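Local coordinates for McyG protein (Microcystis aeruginosa PCC 7806, PDB 4R0M), which probably activates phenylalanine or a related aromatic acid as its adenylate and loads it onto its own carrier domain in microcystin synthesis, at residues R328-A333 / W345-S350; T371-V375 / Y424-L430; V500-R504 / A516-P520. One frame throughout, in Å; residues are numbered along the deposited sequence.

Interaction 1. Residues R328-A333 / W345-S350; sequences RAIKPA and WSAGLS. With FA5 (adenosine-5'-[phenylalaninyl-phosphate]), chain C.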
ATOM      1  N   ARG A 328     -21.676   9.347   0.716  1.00 49.03           N
ATOM      2  CA  ARG A 328     -20.555   9.565   1.647  1.00 47.47           C
ATOM      3  C   ARG A 328     -19.827   8.284   2.089  1.00 44.38           C
ATOM      4  O   ARG A 328     -19.028   8.313   3.026  1.00 42.81           O
ATOM      5  CB  ARG A 328     -20.988  10.403   2.866  1.00 49.40           C
ATOM      6  CG  ARG A 328     -21.195  11.879   2.560  1.00 52.48           C
ATOM      7  CD  ARG A 328     -21.667  12.650   3.784  1.00 54.03           C
ATOM      8  NE  ARG A 328     -21.686  14.094   3.542  1.00 56.64           N
ATOM      9  CZ  ARG A 328     -22.713  14.766   3.020  1.00 58.73           C
ATOM     10  NH1 ARG A 328     -23.830  14.136   2.674  1.00 59.28           N
ATOM     11  NH2 ARG A 328     -22.621  16.078   2.841  1.00 58.41           N
ATOM     12  N   ALA A 329     -20.091   7.176   1.399  1.00 42.67           N
ATOM     13  CA  ALA A 329     -19.457   5.893   1.711  1.00 40.47           C
ATOM     14  C   ALA A 329     -17.970   5.881   1.362  1.00 39.26           C
ATOM     15  O   ALA A 329     -17.168   5.277   2.074  1.00 38.83           O
ATOM     16  CB  ALA A 329     -20.178   4.755   1.004  1.00 40.51           C
ATOM     17  N   ILE A 330     -17.614   6.545   0.263  1.00 38.05           N
ATOM     18  CA  ILE A 330     -16.221   6.642  -0.176  1.00 36.94           C
ATOM     19  C   ILE A 330     -15.419   7.508   0.792  1.00 36.74           C
ATOM     20  O   ILE A 330     -15.798   8.645   1.084  1.00 36.74           O
ATOM     21  CB  ILE A 330     -16.111   7.197  -1.613  1.00 36.72           C
ATOM     22  CG1 ILE A 330     -16.831   6.269  -2.592  1.00 36.33           C
ATOM     23  CG2 ILE A 330     -14.650   7.378  -2.015  1.00 37.24           C
ATOM     24  CD1 ILE A 330     -16.956   6.821  -3.994  1.00 36.80           C
ATOM     25  N   LYS A 331     -14.320   6.948   1.291  1.00 36.07           N
ATOM     26  CA  LYS A 331     -13.470   7.633   2.259  1.00 36.04           C
ATOM     27  C   LYS A 331     -12.020   7.754   1.765  1.00 36.34           C
ATOM     28  O   LYS A 331     -11.200   6.867   2.013  1.00 35.91           O
ATOM     29  CB  LYS A 331     -13.510   6.921   3.624  1.00 35.81           C
ATOM     30  CG  LYS A 331     -14.901   6.646   4.194  1.00 36.23           C
ATOM     31  CD  LYS A 331     -15.627   7.925   4.587  1.00 36.49           C
ATOM     32  CE  LYS A 331     -16.764   7.662   5.563  1.00 36.67           C
ATOM     33  NZ  LYS A 331     -17.879   6.891   4.949  1.00 37.28           N
ATOM     34  N   PRO A 332     -11.699   8.848   1.046  1.00 36.16           N
ATOM     35  CA  PRO A 332     -10.295   9.141   0.774  1.00 35.84           C
ATOM     36  C   PRO A 332      -9.536   9.358   2.081  1.00 35.54           C
ATOM     37  O   PRO A 332     -10.050  10.005   2.991  1.00 36.43           O
ATOM     38  CB  PRO A 332     -10.346  10.437  -0.048  1.00 36.12           C
ATOM     39  CG  PRO A 332     -11.733  10.961   0.104  1.00 36.71           C
ATOM     40  CD  PRO A 332     -12.600   9.768   0.334  1.00 36.31           C
ATOM     41  N   ALA A 333      -8.332   8.806   2.178  1.00 34.72           N
ATOM     42  CA  ALA A 333      -7.578   8.850   3.426  1.00 33.71           C
ATOM     43  C   ALA A 333      -6.084   8.984   3.178  1.00 33.52           C
ATOM     44  O   ALA A 333      -5.592   8.641   2.105  1.00 33.76           O
ATOM     45  CB  ALA A 333      -7.861   7.601   4.246  1.00 33.42           C
ATOM     46  N   TRP A 345      -8.758  10.509   8.028  1.00 32.25           N
ATOM     47  CA  TRP A 345      -9.901   9.902   7.349  1.00 33.04           C
ATOM     48  C   TRP A 345     -10.888  10.953   6.943  1.00 34.65           C
ATOM     49  O   TRP A 345     -11.227  11.834   7.737  1.00 35.26           O
ATOM     50  CB  TRP A 345     -10.588   8.876   8.248  1.00 31.77           C
ATOM     51  CG  TRP A 345      -9.670   7.800   8.779  1.00 30.85           C
ATOM     52  CD1 TRP A 345      -9.018   7.772  10.008  1.00 30.51           C
ATOM     53  CD2 TRP A 345      -9.269   6.553   8.109  1.00 30.29           C
ATOM     54  NE1 TRP A 345      -8.271   6.631  10.141  1.00 30.52           N
ATOM     55  CE2 TRP A 345      -8.373   5.858   9.040  1.00 30.27           C
ATOM     56  CE3 TRP A 345      -9.553   5.964   6.883  1.00 29.99           C
ATOM     57  CZ2 TRP A 345      -7.801   4.632   8.732  1.00 29.98           C
ATOM     58  CZ3 TRP A 345      -8.969   4.728   6.583  1.00 29.40           C
ATOM     59  CH2 TRP A 345      -8.113   4.082   7.486  1.00 29.56           C
ATOM     60  N   SER A 346     -11.355  10.874   5.700  1.00 35.44           N
ATOM     61  CA  SER A 346     -12.395  11.768   5.210  1.00 36.83           C
ATOM     62  C   SER A 346     -13.723  11.429   5.876  1.00 38.40           C
ATOM     63  O   SER A 346     -13.966  10.275   6.242  1.00 38.45           O
ATOM     64  CB  SER A 346     -12.526  11.651   3.690  1.00 36.91           C
ATOM     65  OG  SER A 346     -13.557  12.483   3.186  1.00 36.92           O
ATOM     66  N   ALA A 347     -14.574  12.439   6.034  1.00 39.84           N
ATOM     67  CA  ALA A 347     -15.930  12.241   6.541  1.00 42.15           C
ATOM     68  C   ALA A 347     -16.827  11.620   5.470  1.00 44.13           C
ATOM     69  O   ALA A 347     -17.908  11.114   5.771  1.00 45.72           O
ATOM     70  CB  ALA A 347     -16.512  13.558   7.033  1.00 41.33           C
ATOM     71  N   GLY A 348     -16.362  11.655   4.223  1.00 46.28           N
ATOM     72  CA  GLY A 348     -17.112  11.129   3.089  1.00 48.76           C
ATOM     73  C   GLY A 348     -17.262  12.169   1.999  1.00 51.13           C
ATOM     74  O   GLY A 348     -17.236  13.371   2.272  1.00 50.80           O
ATOM     75  N   LEU A 349     -17.422  11.708   0.763  1.00 54.97           N
ATOM     76  CA  LEU A 349     -17.568  12.610  -0.380  1.00 59.01           C
ATOM     77  C   LEU A 349     -19.025  12.795  -0.785  1.00 62.43           C
ATOM     78  O   LEU A 349     -19.779  11.824  -0.892  1.00 62.93           O
ATOM     79  CB  LEU A 349     -16.732  12.127  -1.568  1.00 57.92           C
ATOM     80  CG  LEU A 349     -15.228  12.384  -1.459  1.00 57.60           C
ATOM     81  CD1 LEU A 349     -14.467  11.462  -2.394  1.00 57.45           C
ATOM     82  CD2 LEU A 349     -14.879  13.841  -1.737  1.00 57.79           C
ATOM     83  N   SER A 350     -19.408  14.049  -1.007  1.00 67.48           N
ATOM     84  CA  SER A 350     -20.791  14.398  -1.331  1.00 72.47           C
ATOM     85  C   SER A 350     -20.982  14.834  -2.789  1.00 76.81           C
ATOM     86  O   SER A 350     -22.043  15.357  -3.148  1.00 79.11           O
ATOM     87  CB  SER A 350     -21.309  15.476  -0.370  1.00 71.16           C
ATOM     88  OG  SER A 350     -20.541  16.664  -0.466  1.00 70.85           O
TER
HETATM   89  C   FA5 C 701       1.119   3.190   1.840  0.60 33.90           C
HETATM   90  O   FA5 C 701       1.030   3.218   0.619  0.60 34.65           O
HETATM   91  CA  FA5 C 701      -0.040   3.639   2.693  1.00 34.42           C
HETATM   92  N   FA5 C 701      -0.408   4.931   2.164  1.00 36.01           N
HETATM   93  CB  FA5 C 701      -1.247   2.696   2.584  1.00 35.54           C
HETATM   94  CG  FA5 C 701      -2.561   3.083   3.275  1.00 35.30           C
HETATM   95  CD1 FA5 C 701      -2.862   4.372   3.716  1.00 35.37           C
HETATM   96  CD2 FA5 C 701      -3.530   2.089   3.467  1.00 35.43           C
HETATM   97  CE1 FA5 C 701      -4.087   4.654   4.336  1.00 35.06           C
HETATM   98  CE2 FA5 C 701      -4.759   2.360   4.079  1.00 34.98           C
HETATM   99  CZ  FA5 C 701      -5.039   3.652   4.518  1.00 35.11           C
HETATM  100  P   FA5 C 701       3.838   3.216   1.907  1.00 31.13           P
HETATM  101  OP1 FA5 C 701       4.302   2.257   0.843  1.00 32.33           O
HETATM  102  OP2 FA5 C 701       4.714   3.442   3.113  1.00 31.12           O
HETATM  103  OP3 FA5 C 701       2.377   2.740   2.434  0.60 32.75           O
HETATM  104  O5' FA5 C 701       3.607   4.631   1.170  1.00 31.02           O
HETATM  105  C5' FA5 C 701       3.226   5.812   1.872  1.00 30.16           C
HETATM  106  C4' FA5 C 701       3.175   6.960   0.875  1.00 29.90           C
HETATM  107  O4' FA5 C 701       2.137   6.784  -0.097  1.00 29.53           O
HETATM  108  C3' FA5 C 701       2.868   8.293   1.525  1.00 29.97           C
HETATM  109  O3' FA5 C 701       4.028   8.889   2.103  1.00 30.72           O
HETATM  110  C2' FA5 C 701       2.340   9.095   0.357  1.00 30.42           C
HETATM  111  O2' FA5 C 701       3.422   9.639  -0.408  1.00 30.32           O
HETATM  112  C1' FA5 C 701       1.627   8.062  -0.490  1.00 30.19           C
HETATM  113  N9  FA5 C 701       0.169   8.149  -0.219  1.00 31.15           N
HETATM  114  C8  FA5 C 701      -0.536   7.311   0.563  1.00 31.08           C
HETATM  115  N7  FA5 C 701      -1.847   7.654   0.607  1.00 31.43           N
HETATM  116  C5  FA5 C 701      -2.000   8.749  -0.159  1.00 31.59           C
HETATM  117  C6  FA5 C 701      -3.124   9.635  -0.553  1.00 31.76           C
HETATM  118  N6  FA5 C 701      -4.382   9.414  -0.105  1.00 32.13           N
HETATM  119  N1  FA5 C 701      -2.855  10.677  -1.376  1.00 31.88           N
HETATM  120  C2  FA5 C 701      -1.606  10.916  -1.829  1.00 31.82           C
HETATM  121  N3  FA5 C 701      -0.542  10.152  -1.518  1.00 31.55           N
HETATM  122  C4  FA5 C 701      -0.668   9.074  -0.700  1.00 31.51           C
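The W345 indole meets the CB methyl of A333 obliquely, with W345 CE3 3.5 Å from A333 CB; CZ of the bound phenylalanyl-adenylate also approaches this ring obliquely. F232 and F300 add further rings around the indole. At the far end S350 CB lies over one face of the R328 guanidinium, offset toward the rim and 3.5 Å from R328 NH2; S350 is poorly ordered, so this contact is less certain.

Between these ends backbone bonds and side chains share the joining. S346 N gives its hydrogen to P332 O at 3.1 Å, approaching almost straight down the carbonyl bond (164°), while L349 N reaches I330 O only weakly. S346 OG accepts from G348 N, an ST turn that swings the chain round. G348 then lies with its CA against the carbonyls of R328 and I330, where a side chain would run into R328 O. K331 bends twice (chi2 -68°, chi4 -67°): its CD passes 3.3 Å from S346 O, and its NZ folds back to R328 O at 2.7 Å, in the carbonyl plane. K331 NZ also hydrogen-bonds to K299 O, so the buried ammonium has backbone oxygens for company. L349 CD1 closes the apolar side, 3.7 Å from P332 CD.

A333 and W345 form a non-hydrogen-bonded antiparallel pair, and A333 O receives a weak bond from the adenine N6 of the adenylate: a hairpin of the central sheet leading into the nucleotide pocket of an ANL-type adenylation domain.

Interaction 2. Residues T371-V375 / Y424-L430; sequences TIRIV and YLSKGEL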
ATOM      1  N   THR A 371      -1.510  14.352  15.611  1.00 42.14           N
ATOM      2  CA  THR A 371      -1.442  15.754  15.199  1.00 43.33           C
ATOM      3  C   THR A 371      -0.667  15.873  13.888  1.00 43.26           C
ATOM      4  O   THR A 371       0.379  15.244  13.720  1.00 43.99           O
ATOM      5  CB  THR A 371      -0.772  16.631  16.279  1.00 43.74           C
ATOM      6  OG1 THR A 371      -1.291  16.287  17.570  1.00 44.27           O
ATOM      7  CG2 THR A 371      -1.027  18.112  16.012  1.00 43.61           C
ATOM      8  N   ILE A 372      -1.195  16.669  12.962  1.00 43.75           N
ATOM      9  CA  ILE A 372      -0.529  16.924  11.680  1.00 43.87           C
ATOM     10  C   ILE A 372      -0.325  18.423  11.441  1.00 45.16           C
ATOM     11  O   ILE A 372      -1.093  19.250  11.943  1.00 45.45           O
ATOM     12  CB  ILE A 372      -1.274  16.276  10.484  1.00 43.46           C
ATOM     13  CG1 ILE A 372      -2.673  16.877  10.298  1.00 43.28           C
ATOM     14  CG2 ILE A 372      -1.354  14.763  10.654  1.00 43.36           C
ATOM     15  CD1 ILE A 372      -3.353  16.462   9.009  1.00 43.06           C
ATOM     16  N   ARG A 373       0.715  18.766  10.680  1.00 46.25           N
ATOM     17  CA  ARG A 373       1.009  20.162  10.348  1.00 46.78           C
ATOM     18  C   ARG A 373       1.690  20.329   8.986  1.00 47.57           C
ATOM     19  O   ARG A 373       2.304  19.394   8.460  1.00 46.80           O
ATOM     20  CB  ARG A 373       1.841  20.826  11.456  1.00 47.02           C
ATOM     21  CG  ARG A 373       3.284  20.353  11.548  1.00 47.34           C
ATOM     22  CD  ARG A 373       4.025  21.079  12.656  1.00 47.64           C
ATOM     23  NE  ARG A 373       5.473  20.904  12.554  1.00 48.56           N
ATOM     24  CZ  ARG A 373       6.355  21.386  13.425  1.00 49.30           C
ATOM     25  NH1 ARG A 373       5.949  22.078  14.484  1.00 49.80           N
ATOM     26  NH2 ARG A 373       7.650  21.175  13.239  1.00 49.07           N
ATOM     27  N   ILE A 374       1.567  21.533   8.429  1.00 48.27           N
ATOM     28  CA  ILE A 374       2.191  21.898   7.160  1.00 48.45           C
ATOM     29  C   ILE A 374       3.181  23.034   7.410  1.00 49.93           C
ATOM     30  O   ILE A 374       2.789  24.134   7.813  1.00 50.48           O
ATOM     31  CB  ILE A 374       1.130  22.324   6.114  1.00 47.81           C
ATOM     32  CG1 ILE A 374       0.184  21.160   5.769  1.00 47.68           C
ATOM     33  CG2 ILE A 374       1.782  22.907   4.865  1.00 47.21           C
ATOM     34  CD1 ILE A 374       0.819  19.976   5.062  1.00 47.43           C
ATOM     35  N   VAL A 375       4.463  22.757   7.177  1.00 51.05           N
ATOM     36  CA  VAL A 375       5.533  23.720   7.457  1.00 52.16           C
ATOM     37  C   VAL A 375       6.314  24.138   6.210  1.00 54.17           C
ATOM     38  O   VAL A 375       6.242  23.481   5.166  1.00 54.00           O
ATOM     39  CB  VAL A 375       6.528  23.190   8.521  1.00 51.38           C
ATOM     40  CG1 VAL A 375       5.844  23.035   9.871  1.00 51.01           C
ATOM     41  CG2 VAL A 375       7.166  21.881   8.075  1.00 51.07           C
ATOM     42  N   TYR A 424      -1.444  20.901   1.895  1.00 43.97           N
ATOM     43  CA  TYR A 424      -1.936  22.011   2.705  1.00 44.69           C
ATOM     44  C   TYR A 424      -3.087  21.581   3.603  1.00 45.90           C
ATOM     45  O   TYR A 424      -3.711  20.539   3.377  1.00 46.96           O
ATOM     46  CB  TYR A 424      -2.365  23.190   1.817  1.00 43.36           C
ATOM     47  CG  TYR A 424      -3.519  22.896   0.879  1.00 42.18           C
ATOM     48  CD1 TYR A 424      -3.293  22.386  -0.397  1.00 41.77           C
ATOM     49  CD2 TYR A 424      -4.840  23.140   1.266  1.00 41.93           C
ATOM     50  CE1 TYR A 424      -4.346  22.120  -1.259  1.00 41.76           C
ATOM     51  CE2 TYR A 424      -5.899  22.876   0.411  1.00 41.15           C
ATOM     52  CZ  TYR A 424      -5.646  22.367  -0.849  1.00 41.27           C
ATOM     53  OH  TYR A 424      -6.689  22.102  -1.703  1.00 41.38           O
ATOM     54  N   LEU A 425      -3.360  22.392   4.619  1.00 47.02           N
ATOM     55  CA  LEU A 425      -4.502  22.180   5.498  1.00 48.41           C
ATOM     56  C   LEU A 425      -5.569  23.238   5.245  1.00 49.34           C
ATOM     57  O   LEU A 425      -5.254  24.403   4.999  1.00 51.06           O
ATOM     58  CB  LEU A 425      -4.067  22.197   6.964  1.00 48.70           C
ATOM     59  CG  LEU A 425      -3.090  21.098   7.391  1.00 49.14           C
ATOM     60  CD1 LEU A 425      -2.544  21.377   8.781  1.00 48.97           C
ATOM     61  CD2 LEU A 425      -3.738  19.722   7.328  1.00 48.86           C
ATOM     62  N   SER A 426      -6.829  22.815   5.291  1.00 49.68           N
ATOM     63  CA  SER A 426      -7.962  23.711   5.094  1.00 50.19           C
ATOM     64  C   SER A 426      -9.097  23.299   6.021  1.00 50.45           C
ATOM     65  O   SER A 426      -9.727  22.254   5.821  1.00 49.88           O
ATOM     66  CB  SER A 426      -8.417  23.691   3.630  1.00 50.83           C
ATOM     67  OG  SER A 426      -9.511  24.567   3.418  1.00 51.12           O
ATOM     68  N   LYS A 427      -9.337  24.124   7.042  1.00 50.80           N
ATOM     69  CA  LYS A 427     -10.360  23.870   8.067  1.00 50.34           C
ATOM     70  C   LYS A 427     -10.124  22.541   8.794  1.00 49.66           C
ATOM     71  O   LYS A 427     -11.068  21.832   9.151  1.00 49.69           O
ATOM     72  CB  LYS A 427     -11.775  23.934   7.467  1.00 50.68           C
ATOM     73  CG  LYS A 427     -12.172  25.307   6.946  1.00 52.21           C
ATOM     74  CD  LYS A 427     -13.498  25.261   6.200  1.00 53.42           C
ATOM     75  CE  LYS A 427     -13.893  26.643   5.701  1.00 54.33           C
ATOM     76  NZ  LYS A 427     -15.147  26.622   4.896  1.00 54.18           N
ATOM     77  N   GLY A 428      -8.850  22.212   9.001  1.00 48.70           N
ATOM     78  CA  GLY A 428      -8.465  20.990   9.701  1.00 48.42           C
ATOM     79  C   GLY A 428      -8.315  19.746   8.837  1.00 47.45           C
ATOM     80  O   GLY A 428      -7.842  18.714   9.312  1.00 48.18           O
ATOM     81  N   GLU A 429      -8.716  19.839   7.571  1.00 45.77           N
ATOM     82  CA  GLU A 429      -8.654  18.702   6.653  1.00 45.32           C
ATOM     83  C   GLU A 429      -7.350  18.683   5.852  1.00 44.21           C
ATOM     84  O   GLU A 429      -6.881  19.726   5.392  1.00 44.28           O
ATOM     85  CB  GLU A 429      -9.862  18.709   5.713  1.00 46.20           C
ATOM     86  CG  GLU A 429     -11.185  18.404   6.399  1.00 46.92           C
ATOM     87  CD  GLU A 429     -12.394  18.730   5.539  1.00 48.60           C
ATOM     88  OE1 GLU A 429     -12.438  18.307   4.362  1.00 48.75           O
ATOM     89  OE2 GLU A 429     -13.312  19.407   6.047  1.00 49.85           O
ATOM     90  N   LEU A 430      -6.769  17.494   5.693  1.00 42.68           N
ATOM     91  CA  LEU A 430      -5.523  17.338   4.944  1.00 41.62           C
ATOM     92  C   LEU A 430      -5.766  17.194   3.446  1.00 41.64           C
ATOM     93  O   LEU A 430      -6.618  16.413   3.017  1.00 42.15           O
ATOM     94  CB  LEU A 430      -4.704  16.149   5.467  1.00 41.23           C
ATOM     95  CG  LEU A 430      -3.436  15.731   4.696  1.00 41.06           C
ATOM     96  CD1 LEU A 430      -2.363  16.816   4.716  1.00 40.39           C
ATOM     97  CD2 LEU A 430      -2.881  14.423   5.238  1.00 40.25           C
TER
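I372 and I374, on strand 371-375, pack against L425 and L430 of a hairpin inside a curled antiparallel sheet. The hairpin turns through a type I' turn from S426 to E429, closed by backbone bonds in both directions between these two residues. Strand 388-394 pairs with both 370-375 and 421-426; the two segments are not paired with each other here and meet through side chains, the axes of 371-375 and 424-426 passing 6.8 Å apart at 118°.

The four side chains meet through aliphatic carbons. I374 holds CG1 anti to its carbonyl carbon (chi1 -63°), which brings that methylene to 3.7 Å from L425 CG, the two chains set obliquely. The same I374 CG1 also lies 3.8 Å from Y424 CA, covering the backbone there. I372 instead puts CG1 between its backbone N and carbonyl carbon (chi1 64°) and sends CD1 into the notch between the two hairpin arms, 3.7 Å from L425 CD2 and 3.8 Å from L430 CB. L425 thus spans both isoleucines, and its CD1 lies over the strand itself, 4.1 Å from R373 CA. An alanine in place of I374 keeps no CG1 or CD1, and the gap would probably leave L425 CG and the Y424 backbone without their cover and L425 freer to turn.

R373 points the other way, bonding Q391 and lying cation-pi against W416. On the hairpin, Y424 stacks with F431, its neighbour across the turn. I372 and L430 both also touch T344 of strand 341-345. Apolar side chains packed inside a curled antiparallel sheet are consistent with the small distorted beta-barrel of the large domain in ANL enzymes.

Interaction 3. Residues V500-R504 / A516-P520; sequences VRKIR and AYVIP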
ATOM      1  N   VAL A 500       1.128   6.608 -28.946  1.00 57.44           N
ATOM      2  CA  VAL A 500       2.181   7.569 -28.593  1.00 55.25           C
ATOM      3  C   VAL A 500       1.814   8.967 -29.095  1.00 54.79           C
ATOM      4  O   VAL A 500       1.820   9.935 -28.328  1.00 53.73           O
ATOM      5  CB  VAL A 500       3.560   7.151 -29.159  1.00 54.22           C
ATOM      6  CG1 VAL A 500       4.603   8.234 -28.919  1.00 52.38           C
ATOM      7  CG2 VAL A 500       4.015   5.832 -28.551  1.00 53.95           C
ATOM      8  N   ARG A 501       1.481   9.050 -30.382  1.00 54.76           N
ATOM      9  CA  ARG A 501       1.039  10.292 -31.005  1.00 55.35           C
ATOM     10  C   ARG A 501      -0.249  10.795 -30.350  1.00 53.82           C
ATOM     11  O   ARG A 501      -0.397  11.988 -30.081  1.00 53.08           O
ATOM     12  CB  ARG A 501       0.822  10.077 -32.506  1.00 57.60           C
ATOM     13  CG  ARG A 501       0.913  11.344 -33.342  1.00 59.89           C
ATOM     14  CD  ARG A 501       0.507  11.108 -34.792  1.00 61.79           C
ATOM     15  NE  ARG A 501       1.451  10.269 -35.537  1.00 62.54           N
ATOM     16  CZ  ARG A 501       2.606  10.693 -36.051  1.00 63.01           C
ATOM     17  NH1 ARG A 501       2.994  11.953 -35.899  1.00 63.67           N
ATOM     18  NH2 ARG A 501       3.383   9.848 -36.715  1.00 62.68           N
ATOM     19  N   LYS A 502      -1.162   9.864 -30.080  1.00 53.05           N
ATOM     20  CA  LYS A 502      -2.448  10.168 -29.461  1.00 51.87           C
ATOM     21  C   LYS A 502      -2.298  10.707 -28.037  1.00 50.01           C
ATOM     22  O   LYS A 502      -3.109  11.523 -27.593  1.00 50.36           O
ATOM     23  CB  LYS A 502      -3.331   8.921 -29.467  1.00 54.18           C
ATOM     24  CG  LYS A 502      -4.814   9.203 -29.649  1.00 56.53           C
ATOM     25  CD  LYS A 502      -5.545   7.984 -30.198  1.00 58.09           C
ATOM     26  CE  LYS A 502      -5.222   7.744 -31.667  1.00 58.77           C
ATOM     27  NZ  LYS A 502      -5.727   6.430 -32.152  1.00 59.69           N
ATOM     28  N   ILE A 503      -1.261  10.256 -27.333  1.00 47.59           N
ATOM     29  CA  ILE A 503      -0.970  10.722 -25.974  1.00 46.08           C
ATOM     30  C   ILE A 503      -0.454  12.164 -25.981  1.00 45.36           C
ATOM     31  O   ILE A 503      -0.953  13.007 -25.232  1.00 44.90           O
ATOM     32  CB  ILE A 503       0.010   9.776 -25.231  1.00 45.32           C
ATOM     33  CG1 ILE A 503      -0.679   8.449 -24.905  1.00 45.53           C
ATOM     34  CG2 ILE A 503       0.519  10.413 -23.941  1.00 44.77           C
ATOM     35  CD1 ILE A 503       0.265   7.308 -24.585  1.00 45.36           C
ATOM     36  N   ARG A 504       0.529  12.441 -26.837  1.00 44.93           N
ATOM     37  CA  ARG A 504       1.135  13.772 -26.930  1.00 43.92           C
ATOM     38  C   ARG A 504       0.110  14.872 -27.220  1.00 43.46           C
ATOM     39  O   ARG A 504       0.104  15.904 -26.546  1.00 43.07           O
ATOM     40  CB  ARG A 504       2.243  13.796 -27.986  1.00 43.08           C
ATOM     41  CG  ARG A 504       3.251  14.921 -27.792  1.00 42.62           C
ATOM     42  CD  ARG A 504       4.243  15.023 -28.943  1.00 42.07           C
ATOM     43  NE  ARG A 504       4.814  13.732 -29.340  1.00 41.20           N
ATOM     44  CZ  ARG A 504       5.842  13.137 -28.740  1.00 40.64           C
ATOM     45  NH1 ARG A 504       6.434  13.698 -27.694  1.00 40.31           N
ATOM     46  NH2 ARG A 504       6.278  11.968 -29.189  1.00 41.24           N
ATOM     47  N   ALA A 516       7.906  15.579 -23.840  1.00 40.47           N
ATOM     48  CA  ALA A 516       9.076  15.486 -24.710  1.00 40.79           C
ATOM     49  C   ALA A 516       9.245  14.057 -25.223  1.00 41.35           C
ATOM     50  O   ALA A 516       9.514  13.845 -26.409  1.00 41.44           O
ATOM     51  CB  ALA A 516      10.325  15.951 -23.981  1.00 40.43           C
ATOM     52  N   TYR A 517       9.068  13.086 -24.326  1.00 41.31           N
ATOM     53  CA  TYR A 517       9.152  11.669 -24.679  1.00 41.79           C
ATOM     54  C   TYR A 517       7.959  10.885 -24.143  1.00 41.89           C
ATOM     55  O   TYR A 517       7.506  11.117 -23.021  1.00 42.37           O
ATOM     56  CB  TYR A 517      10.451  11.052 -24.152  1.00 42.07           C
ATOM     57  CG  TYR A 517      11.712  11.760 -24.599  1.00 42.16           C
ATOM     58  CD1 TYR A 517      12.281  11.492 -25.845  1.00 42.52           C
ATOM     59  CD2 TYR A 517      12.338  12.695 -23.773  1.00 42.31           C
ATOM     60  CE1 TYR A 517      13.438  12.138 -26.256  1.00 42.83           C
ATOM     61  CE2 TYR A 517      13.495  13.346 -24.174  1.00 42.45           C
ATOM     62  CZ  TYR A 517      14.040  13.062 -25.416  1.00 42.77           C
ATOM     63  OH  TYR A 517      15.187  13.706 -25.819  1.00 43.16           O
ATOM     64  N   VAL A 518       7.453   9.966 -24.960  1.00 42.06           N
ATOM     65  CA  VAL A 518       6.383   9.057 -24.555  1.00 42.26           C
ATOM     66  C   VAL A 518       6.838   7.628 -24.830  1.00 42.43           C
ATOM     67  O   VAL A 518       6.930   7.206 -25.985  1.00 42.46           O
ATOM     68  CB  VAL A 518       5.050   9.349 -25.285  1.00 42.87           C
ATOM     69  CG1 VAL A 518       3.951   8.418 -24.794  1.00 41.85           C
ATOM     70  CG2 VAL A 518       4.627  10.797 -25.088  1.00 42.54           C
ATOM     71  N   ILE A 519       7.120   6.889 -23.759  1.00 43.13           N
ATOM     72  CA  ILE A 519       7.729   5.563 -23.866  1.00 42.58           C
ATOM     73  C   ILE A 519       6.775   4.432 -23.468  1.00 43.24           C
ATOM     74  O   ILE A 519       6.368   4.336 -22.305  1.00 42.96           O
ATOM     75  CB  ILE A 519       9.016   5.461 -23.018  1.00 42.06           C
ATOM     76  CG1 ILE A 519       9.895   6.705 -23.207  1.00 41.55           C
ATOM     77  CG2 ILE A 519       9.776   4.185 -23.365  1.00 42.09           C
ATOM     78  CD1 ILE A 519      10.725   7.069 -21.994  1.00 40.85           C
ATOM     79  N   PRO A 520       6.414   3.570 -24.438  1.00 43.81           N
ATOM     80  CA  PRO A 520       5.662   2.348 -24.162  1.00 44.30           C
ATOM     81  C   PRO A 520       6.511   1.355 -23.378  1.00 45.61           C
ATOM     82  O   PRO A 520       7.726   1.276 -23.585  1.00 46.32           O
ATOM     83  CB  PRO A 520       5.364   1.789 -25.559  1.00 44.39           C
ATOM     84  CG  PRO A 520       5.513   2.947 -26.485  1.00 44.08           C
ATOM     85  CD  PRO A 520       6.606   3.774 -25.883  1.00 44.00           C
TER
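V518 sits at the middle of this contact, with helix 500-504 laid over it and V500, I503 and R504 each approaching it differently. V500 and V518 run past each other in opposite senses, so that V500 CG1 lies alongside V518 CB at 3.8 Å. The other methyl of V500 serves a different partner: CG2 reaches the P520 ring at CG, 3.9 Å away, the two side chains crossing at about a right angle. I503 comes in obliquely from one helical turn further on and puts its CD1 3.9 Å from V518 CG1.

The rotation of V518 sorts these neighbours. Its CG1 is anti to the backbone N (chi1 -178°) and faces I503, which leaves CG2 to the side where R504 lies. There the methyl stands over one face of the guanidinium, with R504 NH1 4.3 Å from V518 CG2. A bend at chi3 (-47°) turns the R504 guanidinium so that A516 O meets it at the edge. The resulting bond from R504 NH1 to A516 O is weak, at 3.3 Å, and P515 O takes a second weak one from the same nitrogen. An apolar core thus passes into a polar margin beside A516.

F486 of strand 479-486 touches I503, V518 and P520 together, while Y517 and I519 turn to the other side, against I552 of helix 549-558. Helix and strand axes are 8.9 Å apart and run at 139°, as in a beta-alpha-beta crossover: strand 479-486, helix 498-511, then strand 517-520 parallel to the first, consistent with the small C-terminal subdomain of adenylation enzymes.

How the interactions relate
Interactions 1 and 2 are neighbours in space, with centres about 17 Å apart and nearest atoms about 6 Å apart, and both lie close to the bound adenylate. Interaction 1 reaches the ligand directly through A333, whereas the side chain of L430 in interaction 2 stops about 7 Å from it. Strand 341-345, which runs into the second segment of interaction 1, also offers T344 to interaction 2 and so bridges the two. Interaction 3 is remote, its centre about 35 Å from interaction 1 and 37 Å from interaction 2, with about 26 Å between nearest atoms in each case. Along the chain the three follow in series.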